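Local coordinates for protein LEC-6 (Caenorhabditis elegans, PDB 3VV1) that binds glycans in which galactose is linked to fucose, as a galectin, a galactoside-binding lectin with a beta-sandwich fold, at residues Phe28-Thr33 against His152-His157; Thr33-Pro38 against Ile145-Gly150; Phe79-Val84 against Glu97-Asn102. One frame throughout, in Å; residues are numbered along the deposited sequence.

Contact 1: residues Phe28-Thr33 against His152-His157; sequences FFNPQT and HVHSAH
F28 and A156 form an antiparallel hydrogen-bonded pair at one edge of the six-stranded sheet of the galectin beta sandwich, where strand 27-29 is the outermost strand within the chain. F28 N donates to A156 O at 2.8 Å and A156 N returns a bond to F28 O at 2.9 Å. The face carrying these two side chains meets S23 and F24 of the second subunit, so the pair lies at the dimer contact.

F29 sits opposite S155 in a non-hydrogen-bonded pair, its side chain on the other face. With CG beside the backbone N (chi1 -64°), the ring reaches S155, CD2 being 3.6 Å from S155 CB. The ring turns its edge toward the face of the H154 imidazole, an offset edge-to-face pair with centroids 5.7 Å apart and planes at 69°. H154 and S155 together face V51, a classic beta bulge in strand 151-159.

At N30 the chain leaves the strand. Its N makes a nearly straight bond to H154 O, although the N-H approaches from above the carbonyl plane. The amide ND2 comes up to the edge of the H152 ring and also donates to a water that bridges H152 NE2 and H154 ND1, tying one amide to two imidazoles.

P31 crosses V153 at about a right angle, its CG 3.7 Å from V153 CG1. The proline CD lies 3.4 Å from V153 O, a buried carbonyl with no hydrogen-bond partner. I22 of the second subunit packs on this proline as well.

T33 OG1 bonds to V151 O and, 2.8 Å away, to a second water; that water donates to P31 O and accepts from V153 N.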
loop_
_atom_site.group_PDB
_atom_site.type_symbol
_atom_site.label_atom_id
_atom_site.label_comp_id
_atom_site.label_asym_id
_atom_site.label_seq_id
_atom_site.Cartn_x
_atom_site.Cartn_y
_atom_site.Cartn_z
ATOM N N PHE A 28 3.212 7.366 -1.755
ATOM C CA PHE A 28 3.552 8.182 -0.565
ATOM C C PHE A 28 4.355 9.399 -0.975
ATOM O O PHE A 28 5.128 9.352 -1.930
ATOM C CB PHE A 28 4.342 7.330 0.430
ATOM C CG PHE A 28 3.578 6.114 0.868
ATOM C CD1 PHE A 28 2.608 6.200 1.908
ATOM C CD2 PHE A 28 3.822 4.856 0.257
ATOM C CE1 PHE A 28 1.906 5.059 2.340
ATOM C CE2 PHE A 28 3.098 3.716 0.722
ATOM C CZ PHE A 28 2.122 3.847 1.726
ATOM N N PHE A 29 4.111 10.483 -0.271
ATOM C CA PHE A 29 4.777 11.768 -0.556
ATOM C C PHE A 29 5.709 12.179 0.589
ATOM O O PHE A 29 5.407 11.948 1.756
ATOM C CB PHE A 29 3.724 12.849 -0.873
ATOM C CG PHE A 29 2.953 12.520 -2.116
ATOM C CD1 PHE A 29 1.819 11.682 -2.058
ATOM C CD2 PHE A 29 3.392 12.994 -3.357
ATOM C CE1 PHE A 29 1.157 11.332 -3.214
ATOM C CE2 PHE A 29 2.728 12.641 -4.519
ATOM C CZ PHE A 29 1.609 11.814 -4.441
ATOM N N ASN A 30 6.837 12.788 0.207
ATOM C CA ASN A 30 7.828 13.263 1.192
ATOM C C ASN A 30 8.200 12.238 2.274
ATOM O O ASN A 30 8.207 12.563 3.447
ATOM C CB ASN A 30 7.368 14.593 1.830
ATOM C CG ASN A 30 7.396 15.735 0.833
ATOM O OD1 ASN A 30 6.400 16.499 0.668
ATOM N ND2 ASN A 30 8.492 15.896 0.219
ATOM N N PRO A 31 8.508 11.003 1.881
ATOM C CA PRO A 31 9.050 10.078 2.966
ATOM C C PRO A 31 10.489 10.567 3.319
ATOM O O PRO A 31 11.228 11.025 2.412
ATOM C CB PRO A 31 9.080 8.730 2.227
ATOM C CG PRO A 31 9.269 9.115 0.710
ATOM C CD PRO A 31 8.494 10.400 0.508
ATOM N N GLN A 32 10.929 10.491 4.565
ATOM C CA GLN A 32 12.330 10.889 4.972
ATOM C C GLN A 32 13.453 9.938 4.495
ATOM O O GLN A 32 13.272 8.740 4.642
ATOM C CB GLN A 32 12.404 10.885 6.480
ATOM C CG GLN A 32 11.476 11.912 7.171
ATOM C CD GLN A 32 10.824 11.398 8.466
ATOM O OE1 GLN A 32 10.084 10.405 8.458
ATOM N NE2 GLN A 32 11.084 12.086 9.574
ATOM N N THR A 33 14.619 10.454 4.032
ATOM C CA THR A 33 15.756 9.572 3.626
ATOM C C THR A 33 16.567 9.358 4.930
ATOM O O THR A 33 16.698 10.310 5.713
ATOM C CB THR A 33 16.629 10.191 2.471
ATOM O OG1 THR A 33 15.861 10.279 1.249
ATOM C CG2 THR A 33 17.882 9.363 2.106
ATOM N N HIS A 152 16.625 13.607 -2.217
ATOM C CA HIS A 152 15.349 13.891 -1.600
ATOM C C HIS A 152 14.297 13.144 -2.382
ATOM O O HIS A 152 14.251 13.247 -3.619
ATOM C CB HIS A 152 15.124 15.393 -1.728
ATOM C CG HIS A 152 13.691 15.766 -1.448
ATOM N ND1 HIS A 152 13.154 15.635 -0.208
ATOM C CD2 HIS A 152 12.635 16.067 -2.311
ATOM C CE1 HIS A 152 11.825 15.921 -0.282
ATOM N NE2 HIS A 152 11.540 16.233 -1.555
ATOM N N VAL A 153 13.438 12.403 -1.674
ATOM C CA VAL A 153 12.355 11.679 -2.369
ATOM C C VAL A 153 11.077 12.519 -2.221
ATOM O O VAL A 153 10.498 12.644 -1.122
ATOM C CB VAL A 153 12.159 10.249 -1.766
ATOM C CG1 VAL A 153 11.029 9.544 -2.494
ATOM C CG2 VAL A 153 13.449 9.434 -1.944
ATOM N N HIS A 154 10.585 13.037 -3.351
ATOM C CA HIS A 154 9.305 13.723 -3.335
ATOM C C HIS A 154 8.148 12.711 -3.292
ATOM O O HIS A 154 7.158 12.939 -2.563
ATOM C CB HIS A 154 9.158 14.593 -4.598
ATOM C CG HIS A 154 7.755 15.068 -4.783
ATOM N ND1 HIS A 154 7.170 16.000 -3.977
ATOM C CD2 HIS A 154 6.784 14.668 -5.680
ATOM C CE1 HIS A 154 5.870 16.180 -4.357
ATOM N NE2 HIS A 154 5.628 15.364 -5.382
ATOM N N SER A 155 8.217 11.640 -4.096
ATOM C CA SER A 155 7.081 10.650 -4.085
ATOM C C SER A 155 7.580 9.302 -4.458
ATOM O O SER A 155 8.605 9.175 -5.154
ATOM C CB SER A 155 5.934 11.095 -5.033
ATOM O OG SER A 155 6.358 11.175 -6.393
ATOM N N ALA A 156 6.898 8.269 -3.954
ATOM C CA ALA A 156 7.237 6.885 -4.292
ATOM C C ALA A 156 5.935 6.091 -4.486
ATOM O O ALA A 156 5.029 6.211 -3.618
ATOM C CB ALA A 156 8.084 6.281 -3.179
ATOM N N HIS A 157 5.858 5.313 -5.597
ATOM C CA HIS A 157 4.640 4.616 -5.970
ATOM C C HIS A 157 4.976 3.273 -6.474
ATOM O O HIS A 157 5.927 3.146 -7.250
ATOM C CB HIS A 157 3.930 5.402 -7.074
ATOM C CG HIS A 157 2.793 4.652 -7.748
ATOM N ND1 HIS A 157 2.638 4.344 -9.071
ATOM C CD2 HIS A 157 1.682 4.134 -7.104
ATOM C CE1 HIS A 157 1.467 3.700 -9.220
ATOM N NE2 HIS A 157 0.885 3.537 -8.019
HETATM O O HOH W 1 9.008 17.084 -2.121
HETATM O O HOH W 2 13.782 12.080 1.147
#

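Contact 2: residues Thr33-Pro38 against Ile145-Gly150; sequences TPVNIP and IEIEGG
V35 faces I147, and I37 faces I145, as antiparallel hydrogen-bonded pairs joining strand 35-38 to strand 144-149 in the second sheet of the galectin sandwich. All four backbone N-H groups of these pairs are used. V35 N donates to I147 O at 3.0 Å, and I147 N donates back to V35 O. The pair I37 and I145 is bonded in the same reciprocal way, with I37 N 2.7 Å from I145 O. Three of the four acceptors also receive a CA-H: I147 O from P34, V35 O from E146 and I145 O from N36.

V35 and I147 lie side by side, CB to CB 4.0 Å, and I147 goes on to touch L50 and V153 of the opposing sheet. I145 and I37 pack against F24 of the second subunit, and P38 makes backbone hydrogen bonds to that subunit.

The other face is polar. Between the bonded pairs, N36 lies alongside E146, and its OD1 rests 3.5 Å from the aliphatic CG of the glutamate. The extended E146 chain (chi1 180°, chi2 176°) carries OE1 to R66 NH1, a salt bridge, and to N64 ND2. E146 OE2 meets E148 OE2 at only 3.1 Å; two acceptors so near each other may raise the proton affinity of one carboxylate.

At the far end the peptide bond before P34 is cis. P34 CB lies 3.9 Å from E148 CG, while T33 turns its methyl CG2 to within 3.6 Å of G149 O.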
loop_
_atom_site.group_PDB
_atom_site.type_symbol
_atom_site.label_atom_id
_atom_site.label_comp_id
_atom_site.label_asym_id
_atom_site.label_seq_id
_atom_site.Cartn_x
_atom_site.Cartn_y
_atom_site.Cartn_z
ATOM N N THR A 33 14.619 10.454 4.032
ATOM C CA THR A 33 15.756 9.572 3.626
ATOM C C THR A 33 16.567 9.358 4.930
ATOM O O THR A 33 16.698 10.310 5.713
ATOM C CB THR A 33 16.629 10.191 2.471
ATOM O OG1 THR A 33 15.861 10.279 1.249
ATOM C CG2 THR A 33 17.882 9.363 2.106
ATOM N N PRO A 34 17.022 8.116 5.222
ATOM C CA PRO A 34 16.806 6.872 4.474
ATOM C C PRO A 34 15.356 6.355 4.625
ATOM O O PRO A 34 14.772 6.358 5.721
ATOM C CB PRO A 34 17.842 5.914 5.109
ATOM C CG PRO A 34 17.887 6.361 6.558
ATOM C CD PRO A 34 17.806 7.885 6.461
ATOM N N VAL A 35 14.804 6.028 3.480
ATOM C CA VAL A 35 13.416 5.527 3.250
ATOM C C VAL A 35 13.593 3.999 3.153
ATOM O O VAL A 35 14.488 3.478 2.509
ATOM C CB VAL A 35 12.975 6.155 1.910
ATOM C CG1 VAL A 35 11.667 5.601 1.369
ATOM C CG2 VAL A 35 12.937 7.684 1.982
ATOM N N ASN A 36 12.717 3.264 3.794
ATOM C CA ASN A 36 12.814 1.813 3.814
ATOM C C ASN A 36 11.361 1.301 3.784
ATOM O O ASN A 36 10.641 1.436 4.818
ATOM C CB ASN A 36 13.484 1.482 5.122
ATOM C CG ASN A 36 14.334 0.237 5.062
ATOM O OD1 ASN A 36 15.273 0.160 4.294
ATOM N ND2 ASN A 36 14.052 -0.714 5.953
ATOM N N ILE A 37 10.903 0.809 2.614
ATOM C CA ILE A 37 9.460 0.607 2.418
ATOM C C ILE A 37 9.176 -0.844 2.018
ATOM O O ILE A 37 9.653 -1.283 0.956
ATOM C CB ILE A 37 8.879 1.513 1.310
ATOM C CG1 ILE A 37 9.353 2.982 1.470
ATOM C CG2 ILE A 37 7.346 1.482 1.379
ATOM C CD1 ILE A 37 8.940 3.894 0.331
ATOM N N PRO A 38 8.427 -1.573 2.872
ATOM C CA PRO A 38 8.092 -2.968 2.520
ATOM C C PRO A 38 7.308 -3.051 1.208
ATOM O O PRO A 38 6.522 -2.146 0.902
ATOM C CB PRO A 38 7.191 -3.385 3.652
ATOM C CG PRO A 38 7.687 -2.606 4.867
ATOM C CD PRO A 38 8.054 -1.252 4.282
ATOM N N ILE A 145 12.104 -1.870 -0.359
ATOM C CA ILE A 145 12.689 -0.861 -1.209
ATOM C C ILE A 145 13.418 0.127 -0.279
ATOM O O ILE A 145 12.792 0.719 0.618
ATOM C CB ILE A 145 11.595 -0.185 -2.053
ATOM C CG1 ILE A 145 11.013 -1.232 -3.059
ATOM C CG2 ILE A 145 12.135 1.055 -2.806
ATOM C CD1 ILE A 145 9.705 -0.771 -3.596
ATOM N N GLU A 146 14.738 0.262 -0.486
ATOM C CA GLU A 146 15.552 1.179 0.346
ATOM C C GLU A 146 16.102 2.320 -0.496
ATOM O O GLU A 146 16.633 2.069 -1.580
ATOM C CB GLU A 146 16.684 0.350 0.968
ATOM C CG GLU A 146 17.674 1.041 1.868
ATOM C CD GLU A 146 18.636 -0.007 2.436
ATOM O OE1 GLU A 146 19.123 -0.862 1.633
ATOM O OE2 GLU A 146 18.893 -0.004 3.684
ATOM N N ILE A 147 16.001 3.547 -0.012
ATOM C CA ILE A 147 16.525 4.701 -0.746
ATOM C C ILE A 147 17.422 5.441 0.253
ATOM O O ILE A 147 16.982 5.811 1.360
ATOM C CB ILE A 147 15.388 5.624 -1.241
ATOM C CG1 ILE A 147 14.425 4.792 -2.138
ATOM C CG2 ILE A 147 16.045 6.796 -2.059
ATOM C CD1 ILE A 147 13.176 5.550 -2.520
ATOM N N GLU A 148 18.692 5.619 -0.117
ATOM C CA GLU A 148 19.649 6.259 0.812
ATOM C C GLU A 148 20.558 7.219 0.084
ATOM O O GLU A 148 20.766 7.116 -1.142
ATOM C CB GLU A 148 20.555 5.205 1.481
ATOM C CG GLU A 148 19.758 4.163 2.250
ATOM C CD GLU A 148 20.586 3.317 3.211
ATOM O OE1 GLU A 148 21.787 3.100 3.014
ATOM O OE2 GLU A 148 19.994 2.815 4.186
ATOM N N GLY A 149 21.152 8.106 0.868
ATOM C CA GLY A 149 22.261 8.939 0.344
ATOM C C GLY A 149 21.800 10.341 -0.001
ATOM O O GLY A 149 20.815 10.856 0.582
ATOM N N GLY A 150 22.506 10.972 -0.935
ATOM C CA GLY A 150 22.239 12.404 -1.224
ATOM C C GLY A 150 21.097 12.576 -2.184
ATOM O O GLY A 150 21.276 12.864 -3.391
#

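Contact 3: residues Phe79-Val84 against Glu97-Asn102; sequences FDEGAV and EDRHAN. With FUC (alpha-L-fucopyranose), chain C; GAL (beta-D-galactopyranose), chain B.
The glycan pocket of this galectin is built in part by E81, E97 and R99, linked in a salt-bridge network beside the bound galactose-fucose disaccharide, where fucose O2 and O3 project. R99 NH2 reaches E81 OE1 at 2.7 Å, in the guanidinium plane but from above the carboxylate plane. R99 NH1 bonds to E97 OE1 at 3.1 Å, on the syn side of that carboxylate. The bend of the arginine at chi3 (72°) turns NH2 to one acid and NH1 to the other, E81 OE1 and E97 OE1 being 6.3 Å apart.

Each carboxylate thus spends OE1 on the arginine and turns OE2 to sugar. E81 OE2 accepts fucose O2 at 2.8 Å. E97 OE2 takes two hydroxyls, galactose O6 at 2.6 Å and fucose O3 in a bond so short that its length is doubtful; it thus reaches both sugars. R99 itself stays 3.8 Å from fucose O2 by its NH1; although it belongs to the pocket, it probably works mainly by orienting the two acids. R78, which pairs with E81 OE1, is hydrogen-bonded to both sugars.

Behind the pocket V84 and H100 form an antiparallel hydrogen-bonded pair, with bonds in both directions. A G1 bulge at G82 and A83, both facing R78, starts strand 83-90. Beyond the pair, a water bridges G82 O and N102 N. N102, with CG anti to its N (chi1 -176°), sends ND2 to 3.4 Å from F79 CD1, while its OD1 accepts from F104 N.

Strand 98-100 pairs with strand 83-90, which on its other flank pairs with strand 71-78. V84 and H100 point away from the sugar toward strand 128-134 of the opposing sheet, where V84 touches F130 and H100 touches A131.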
loop_
_atom_site.group_PDB
_atom_site.type_symbol
_atom_site.label_atom_id
_atom_site.label_comp_id
_atom_site.label_asym_id
_atom_site.label_seq_id
_atom_site.Cartn_x
_atom_site.Cartn_y
_atom_site.Cartn_z
ATOM N N PHE A 79 27.995 10.956 -8.302
ATOM C CA PHE A 79 28.451 12.247 -8.831
ATOM C C PHE A 79 29.968 12.392 -8.696
ATOM O O PHE A 79 30.578 13.170 -9.416
ATOM C CB PHE A 79 27.673 13.365 -8.120
ATOM C CG PHE A 79 26.203 13.303 -8.418
ATOM C CD1 PHE A 79 25.700 13.803 -9.631
ATOM C CD2 PHE A 79 25.296 12.656 -7.520
ATOM C CE1 PHE A 79 24.333 13.672 -9.908
ATOM C CE2 PHE A 79 23.926 12.536 -7.805
ATOM C CZ PHE A 79 23.444 13.048 -9.021
ATOM N N ASP A 80 30.588 11.631 -7.783
ATOM C CA ASP A 80 32.030 11.708 -7.618
ATOM C C ASP A 80 32.717 10.990 -8.796
ATOM O O ASP A 80 33.742 11.452 -9.288
ATOM C CB ASP A 80 32.481 11.108 -6.254
ATOM C CG ASP A 80 32.109 9.609 -6.101
ATOM O OD1 ASP A 80 31.012 9.199 -6.582
ATOM O OD2 ASP A 80 32.905 8.877 -5.496
ATOM N N GLU A 81 32.125 9.887 -9.238
ATOM C CA GLU A 81 32.684 9.115 -10.373
ATOM C C GLU A 81 32.066 9.477 -11.744
ATOM O O GLU A 81 32.596 9.052 -12.781
ATOM C CB GLU A 81 32.590 7.618 -10.154
ATOM C CG GLU A 81 33.416 7.147 -8.971
ATOM C CD GLU A 81 33.461 5.654 -8.803
ATOM O OE1 GLU A 81 32.614 4.936 -9.340
ATOM O OE2 GLU A 81 34.356 5.217 -8.107
ATOM N N GLY A 82 30.971 10.235 -11.776
ATOM C CA GLY A 82 30.272 10.534 -13.040
ATOM C C GLY A 82 29.688 9.274 -13.693
ATOM O O GLY A 82 29.827 9.078 -14.898
ATOM N N ALA A 83 28.990 8.448 -12.902
ATOM C CA ALA A 83 28.468 7.195 -13.414
ATOM C C ALA A 83 27.296 6.748 -12.622
ATOM O O ALA A 83 27.136 7.163 -11.460
ATOM C CB ALA A 83 29.536 6.110 -13.336
ATOM N N VAL A 84 26.481 5.895 -13.241
ATOM C CA VAL A 84 25.587 4.993 -12.483
ATOM C C VAL A 84 26.181 3.619 -12.432
ATOM O O VAL A 84 26.665 3.133 -13.455
ATOM C CB VAL A 84 24.144 4.968 -13.089
ATOM C CG1 VAL A 84 23.370 3.773 -12.579
ATOM C CG2 VAL A 84 23.417 6.249 -12.690
ATOM N N GLU A 97 29.725 -5.391 -11.547
ATOM C CA GLU A 97 29.076 -4.108 -11.758
ATOM C C GLU A 97 28.718 -3.909 -13.254
ATOM O O GLU A 97 29.512 -4.259 -14.161
ATOM C CB GLU A 97 29.995 -2.960 -11.352
ATOM C CG GLU A 97 30.218 -2.940 -9.857
ATOM C CD GLU A 97 31.176 -1.823 -9.426
ATOM O OE1 GLU A 97 31.902 -1.261 -10.281
ATOM O OE2 GLU A 97 31.220 -1.579 -8.214
ATOM N N ASP A 98 27.545 -3.316 -13.473
ATOM C CA ASP A 98 27.218 -2.719 -14.776
ATOM C C ASP A 98 27.416 -1.225 -14.611
ATOM O O ASP A 98 26.804 -0.612 -13.692
ATOM C CB ASP A 98 25.757 -2.928 -15.205
ATOM C CG ASP A 98 25.406 -4.360 -15.532
ATOM O OD1 ASP A 98 26.321 -5.174 -15.820
ATOM O OD2 ASP A 98 24.168 -4.631 -15.548
ATOM N N ARG A 99 28.195 -0.609 -15.487
ATOM C CA ARG A 99 28.429 0.833 -15.378
ATOM C C ARG A 99 27.761 1.563 -16.520
ATOM O O ARG A 99 27.905 1.156 -17.670
ATOM C CB ARG A 99 29.921 1.127 -15.340
ATOM C CG ARG A 99 30.510 0.497 -14.079
ATOM C CD ARG A 99 31.961 0.819 -13.753
ATOM N NE ARG A 99 32.120 2.184 -13.286
ATOM C CZ ARG A 99 32.435 2.551 -12.033
ATOM N NH1 ARG A 99 32.597 1.685 -11.044
ATOM N NH2 ARG A 99 32.553 3.816 -11.774
ATOM N N HIS A 100 27.100 2.681 -16.227
ATOM C CA HIS A 100 26.364 3.501 -17.219
ATOM C C HIS A 100 26.745 4.934 -17.001
ATOM O O HIS A 100 27.345 5.300 -15.948
ATOM C CB HIS A 100 24.850 3.357 -16.956
ATOM C CG HIS A 100 24.403 1.941 -17.085
ATOM N ND1 HIS A 100 24.192 1.368 -18.296
ATOM C CD2 HIS A 100 24.117 0.979 -16.119
ATOM C CE1 HIS A 100 23.781 0.084 -18.103
ATOM N NE2 HIS A 100 23.755 -0.167 -16.779
ATOM N N ALA A 101 26.381 5.748 -17.951
ATOM C CA ALA A 101 26.524 7.191 -17.765
ATOM C C ALA A 101 25.594 7.620 -16.634
ATOM O O ALA A 101 24.641 6.900 -16.240
ATOM C CB ALA A 101 26.186 7.928 -19.048
ATOM N N ASN A 102 25.890 8.781 -16.064
ATOM C CA ASN A 102 25.033 9.321 -14.990
ATOM C C ASN A 102 24.007 10.247 -15.644
ATOM O O ASN A 102 24.382 11.295 -16.219
ATOM C CB ASN A 102 25.885 10.110 -13.977
ATOM C CG ASN A 102 25.067 10.608 -12.795
ATOM O OD1 ASN A 102 23.841 10.441 -12.745
ATOM N ND2 ASN A 102 25.723 11.302 -11.865
HETATM C C1 FUC C . 35.081 1.958 -5.238
HETATM C C2 FUC C . 34.106 1.764 -6.485
HETATM C C3 FUC C . 33.684 0.268 -6.647
HETATM C C4 FUC C . 33.402 -0.460 -5.303
HETATM C C5 FUC C . 34.708 -0.607 -4.500
HETATM C C6 FUC C . 34.331 -1.289 -3.199
HETATM O O1 FUC C . 36.283 2.608 -5.625
HETATM O O2 FUC C . 34.528 2.445 -7.807
HETATM O O3 FUC C . 32.512 0.337 -7.374
HETATM O O4 FUC C . 32.386 0.319 -4.486
HETATM O O5 FUC C . 35.222 0.759 -4.252
HETATM C C1 GAL B . 31.259 -0.362 -3.959
HETATM C C2 GAL B . 30.504 0.623 -3.014
HETATM C C3 GAL B . 29.220 0.025 -2.574
HETATM C C4 GAL B . 28.418 -0.425 -3.804
HETATM C C5 GAL B . 29.301 -1.348 -4.660
HETATM C C6 GAL B . 28.542 -1.851 -5.910
HETATM O O2 GAL B . 31.322 0.873 -1.894
HETATM O O3 GAL B . 28.431 1.030 -1.880
HETATM O O4 GAL B . 27.999 0.730 -4.568
HETATM O O5 GAL B . 30.433 -0.674 -5.082
HETATM O O6 GAL B . 29.418 -2.705 -6.671
HETATM O O HOH W 3 28.109 10.288 -17.054
#

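In the fold
Contacts 1 and 2 are neighbours, about 9 Å between centres. They share T33, in the loop that carries the chain from one sheet to the other, and they meet in the core where V153 CG2 lies 3.7 Å from I147 CG2. Both touch the second subunit. Contact 3 stands apart, with its centre about 23 Å from that of contact 1 and about 20 Å from that of contact 2. It reaches the same sheet as contact 2, the two coming within about 5 Å at their nearest atoms. Contact 3 holds both sugars directly, whereas in contact 2 the side chain of E148 stays about 9 Å from the galactose at the nearest atoms.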